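Local coordinates for protein oxidoreductase, iron/ascorbate family (Shewanella oneidensis, PDB 3ON7) that probably uses iron(II), 2-oxoglutarate and oxygen to oxidise L-arginine and to form ethene from 2-oxoglutarate, at residues L121-E125 against P139-I144. Sequence-based numbering, arbitrary orientation.
Sequences LEWIE and PLPEMI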
ATOM      1  N   LEU B 121      -0.714   0.848  31.825  1.00 22.31           N
ATOM      2  CA  LEU B 121      -1.905   1.540  31.332  1.00 23.10           C
ATOM      3  C   LEU B 121      -3.008   1.581  32.405  1.00 24.18           C
ATOM      4  O   LEU B 121      -3.710   2.572  32.506  1.00 23.20           O
ATOM      5  CB  LEU B 121      -2.427   0.906  30.054  1.00 20.37           C
ATOM      6  CG  LEU B 121      -1.541   1.119  28.836  1.00 23.18           C
ATOM      7  CD1 LEU B 121      -1.787   0.009  27.829  1.00 17.20           C
ATOM      8  CD2 LEU B 121      -1.763   2.516  28.193  1.00 19.43           C
ATOM      9  N   GLU B 122      -3.163   0.511  33.191  1.00 24.71           N
ATOM     10  CA  GLU B 122      -4.082   0.540  34.330  1.00 27.06           C
ATOM     11  C   GLU B 122      -3.696   1.683  35.265  1.00 27.25           C
ATOM     12  O   GLU B 122      -4.565   2.436  35.732  1.00 28.47           O
ATOM     13  CB  GLU B 122      -4.055  -0.767  35.134  1.00 29.06           C
ATOM     14  CG  GLU B 122      -4.835  -1.913  34.542  1.00 36.66           C
ATOM     15  CD  GLU B 122      -4.654  -3.221  35.320  1.00 44.82           C
ATOM     16  OE1 GLU B 122      -4.002  -3.220  36.390  1.00 50.34           O
ATOM     17  OE2 GLU B 122      -5.170  -4.254  34.850  1.00 47.99           O
ATOM     18  N   TRP B 123      -2.396   1.798  35.547  1.00 24.93           N
ATOM     19  CA  TRP B 123      -1.884   2.882  36.388  1.00 26.31           C
ATOM     20  C   TRP B 123      -2.254   4.240  35.819  1.00 25.31           C
ATOM     21  O   TRP B 123      -2.704   5.123  36.542  1.00 27.30           O
ATOM     22  CB  TRP B 123      -0.365   2.807  36.539  1.00 25.54           C
ATOM     23  CG  TRP B 123       0.146   1.713  37.428  1.00 24.01           C
ATOM     24  CD1 TRP B 123      -0.574   0.735  38.057  1.00 28.15           C
ATOM     25  CD2 TRP B 123       1.508   1.466  37.731  1.00 21.80           C
ATOM     26  NE1 TRP B 123       0.268  -0.093  38.764  1.00 27.56           N
ATOM     27  CE2 TRP B 123       1.554   0.327  38.567  1.00 25.14           C
ATOM     28  CE3 TRP B 123       2.703   2.111  37.389  1.00 21.88           C
ATOM     29  CZ2 TRP B 123       2.753  -0.181  39.072  1.00 29.28           C
ATOM     30  CZ3 TRP B 123       3.899   1.600  37.882  1.00 27.94           C
ATOM     31  CH2 TRP B 123       3.915   0.469  38.721  1.00 26.86           C
ATOM     32  N   ILE B 124      -2.078   4.397  34.514  1.00 24.89           N
ATOM     33  CA  ILE B 124      -2.377   5.663  33.847  1.00 23.49           C
ATOM     34  C   ILE B 124      -3.852   6.011  33.994  1.00 25.20           C
ATOM     35  O   ILE B 124      -4.200   7.162  34.274  1.00 24.42           O
ATOM     36  CB  ILE B 124      -1.954   5.629  32.368  1.00 22.82           C
ATOM     37  CG1 ILE B 124      -0.416   5.626  32.256  1.00 19.78           C
ATOM     38  CG2 ILE B 124      -2.538   6.813  31.613  1.00 23.02           C
ATOM     39  CD1 ILE B 124       0.091   5.184  30.880  1.00 20.16           C
ATOM     40  N   GLU B 125      -4.719   5.015  33.837  1.00 27.29           N
ATOM     41  CA  GLU B 125      -6.158   5.239  33.965  1.00 28.09           C
ATOM     42  C   GLU B 125      -6.513   5.577  35.408  1.00 29.48           C
ATOM     43  O   GLU B 125      -7.183   6.576  35.659  1.00 31.48           O
ATOM     44  CB  GLU B 125      -6.947   4.027  33.481  1.00 28.53           C
ATOM     45  CG  GLU B 125      -8.450   4.325  33.278  1.00 33.91           C
ATOM     46  CD  GLU B 125      -9.183   3.268  32.462  1.00 35.49           C
ATOM     47  OE1 GLU B 125      -8.521   2.460  31.783  1.00 36.09           O
ATOM     48  OE2 GLU B 125     -10.436   3.258  32.499  1.00 42.83           O
ATOM     49  N   PRO B 139     -11.589   0.839  28.380  1.00 26.48           N
ATOM     50  CA  PRO B 139     -10.422   0.891  29.268  1.00 26.11           C
ATOM     51  C   PRO B 139      -9.096   0.784  28.507  1.00 24.23           C
ATOM     52  O   PRO B 139      -8.977  -0.025  27.589  1.00 23.58           O
ATOM     53  CB  PRO B 139     -10.631  -0.312  30.190  1.00 25.10           C
ATOM     54  CG  PRO B 139     -12.112  -0.488  30.235  1.00 29.10           C
ATOM     55  CD  PRO B 139     -12.606  -0.113  28.863  1.00 28.22           C
ATOM     56  N   LEU B 140      -8.114   1.587  28.903  1.00 24.56           N
ATOM     57  CA  LEU B 140      -6.838   1.680  28.173  1.00 24.06           C
ATOM     58  C   LEU B 140      -6.210   0.305  27.915  1.00 23.78           C
ATOM     59  O   LEU B 140      -5.714   0.047  26.828  1.00 24.26           O
ATOM     60  CB  LEU B 140      -5.832   2.592  28.911  1.00 23.70           C
ATOM     61  CG  LEU B 140      -6.190   4.075  29.117  1.00 25.34           C
ATOM     62  CD1 LEU B 140      -5.036   4.821  29.750  1.00 20.34           C
ATOM     63  CD2 LEU B 140      -6.574   4.738  27.802  1.00 22.49           C
ATOM     64  N   PRO B 141      -6.235  -0.589  28.912  1.00 25.08           N
ATOM     65  CA  PRO B 141      -5.629  -1.893  28.698  1.00 23.81           C
ATOM     66  C   PRO B 141      -6.295  -2.723  27.609  1.00 24.61           C
ATOM     67  O   PRO B 141      -5.624  -3.525  26.972  1.00 23.21           O
ATOM     68  CB  PRO B 141      -5.807  -2.578  30.045  1.00 24.50           C
ATOM     69  CG  PRO B 141      -5.869  -1.481  31.013  1.00 25.17           C
ATOM     70  CD  PRO B 141      -6.622  -0.398  30.320  1.00 26.11           C
ATOM     71  N   GLU B 142      -7.601  -2.531  27.424  1.00 25.74           N
ATOM     72  CA  GLU B 142      -8.374  -3.267  26.438  1.00 27.23           C
ATOM     73  C   GLU B 142      -8.021  -2.848  25.028  1.00 25.97           C
ATOM     74  O   GLU B 142      -8.228  -3.631  24.105  1.00 26.59           O
ATOM     75  CB  GLU B 142      -9.883  -3.083  26.648  1.00 29.30           C
ATOM     76  CG  GLU B 142     -10.500  -4.047  27.622  1.00 36.45           C
ATOM     77  CD  GLU B 142     -12.001  -3.829  27.773  1.00 46.54           C
ATOM     78  OE1 GLU B 142     -12.704  -3.651  26.735  1.00 36.89           O
ATOM     79  OE2 GLU B 142     -12.460  -3.833  28.942  1.00 45.51           O
HETATM   80  N   MSE B 143      -7.490  -1.627  24.874  1.00 24.53           N
HETATM   81  CA  MSE B 143      -7.077  -1.098  23.565  1.00 23.36           C
HETATM   82  C   MSE B 143      -5.948  -1.901  22.941  1.00 21.28           C
HETATM   83  O   MSE B 143      -5.850  -1.948  21.727  1.00 21.41           O
HETATM   84  CB  MSE B 143      -6.632   0.382  23.670  1.00 22.86           C
HETATM   85  CG  MSE B 143      -7.740   1.343  24.051  1.00 20.63           C
HETATM   86 SE   MSE B 143      -7.208   3.196  24.125  0.75 12.79          SE
HETATM   87  CE  MSE B 143      -8.972   3.989  24.381  1.00 17.25           C
ATOM     88  N   ILE B 144      -5.089  -2.511  23.764  1.00 21.76           N
ATOM     89  CA  ILE B 144      -3.906  -3.233  23.267  1.00 20.65           C
ATOM     90  C   ILE B 144      -3.966  -4.759  23.453  1.00 22.05           C
ATOM     91  O   ILE B 144      -3.076  -5.491  22.987  1.00 21.20           O
ATOM     92  CB  ILE B 144      -2.598  -2.723  23.927  1.00 20.98           C
ATOM     93  CG1 ILE B 144      -2.544  -3.033  25.426  1.00 21.47           C
ATOM     94  CG2 ILE B 144      -2.407  -1.222  23.695  1.00 19.38           C
ATOM     95  CD1 ILE B 144      -1.085  -3.178  25.946  1.00 22.88           C
TER
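E125 swings its CG opposite the backbone N (chi1 -166°) and runs on extended, which carries its carboxylate across to L140, where OE1 of E125 accepts a hydrogen bond from N of L140 at 3.0 Å. The N-H...O angle of 155° supports a fairly straight bond, although the donor meets the syn side of OE1 from 33° out of the carboxylate plane. Next to this bond, L121 and L140 cross nearly perpendicularly, with their CB atoms 4.0 Å apart. L121, its CG anti to the carbonyl carbon, extends CD1 tip to tip with CD1 of I144 at 3.8 Å; L179 touches both side chains. Farther along the L140 side chain, CD1 lies 3.7 Å from CG2 of I124. Toward the exposed side, the E122 side chain crosses that of P141 at about a right angle, CG of E122 3.7 Å from CG of P141. The local axes approach to 9.4 Å and run roughly antiparallel: this is structural packing of the C-terminal part of helix 103-126 against the short, weakly bonded helix 140-144, which precedes strand 151-157 of the large mixed sheet. Replacing E125 with an alanine would probably leave the L140 N-H without this acceptor and remove the polar link between the helices. The chemistry is thus a carboxylate from one helix accepting a main-chain N-H of the other, a polar tie beside the apolar packing of L121, I124, L140 and I144.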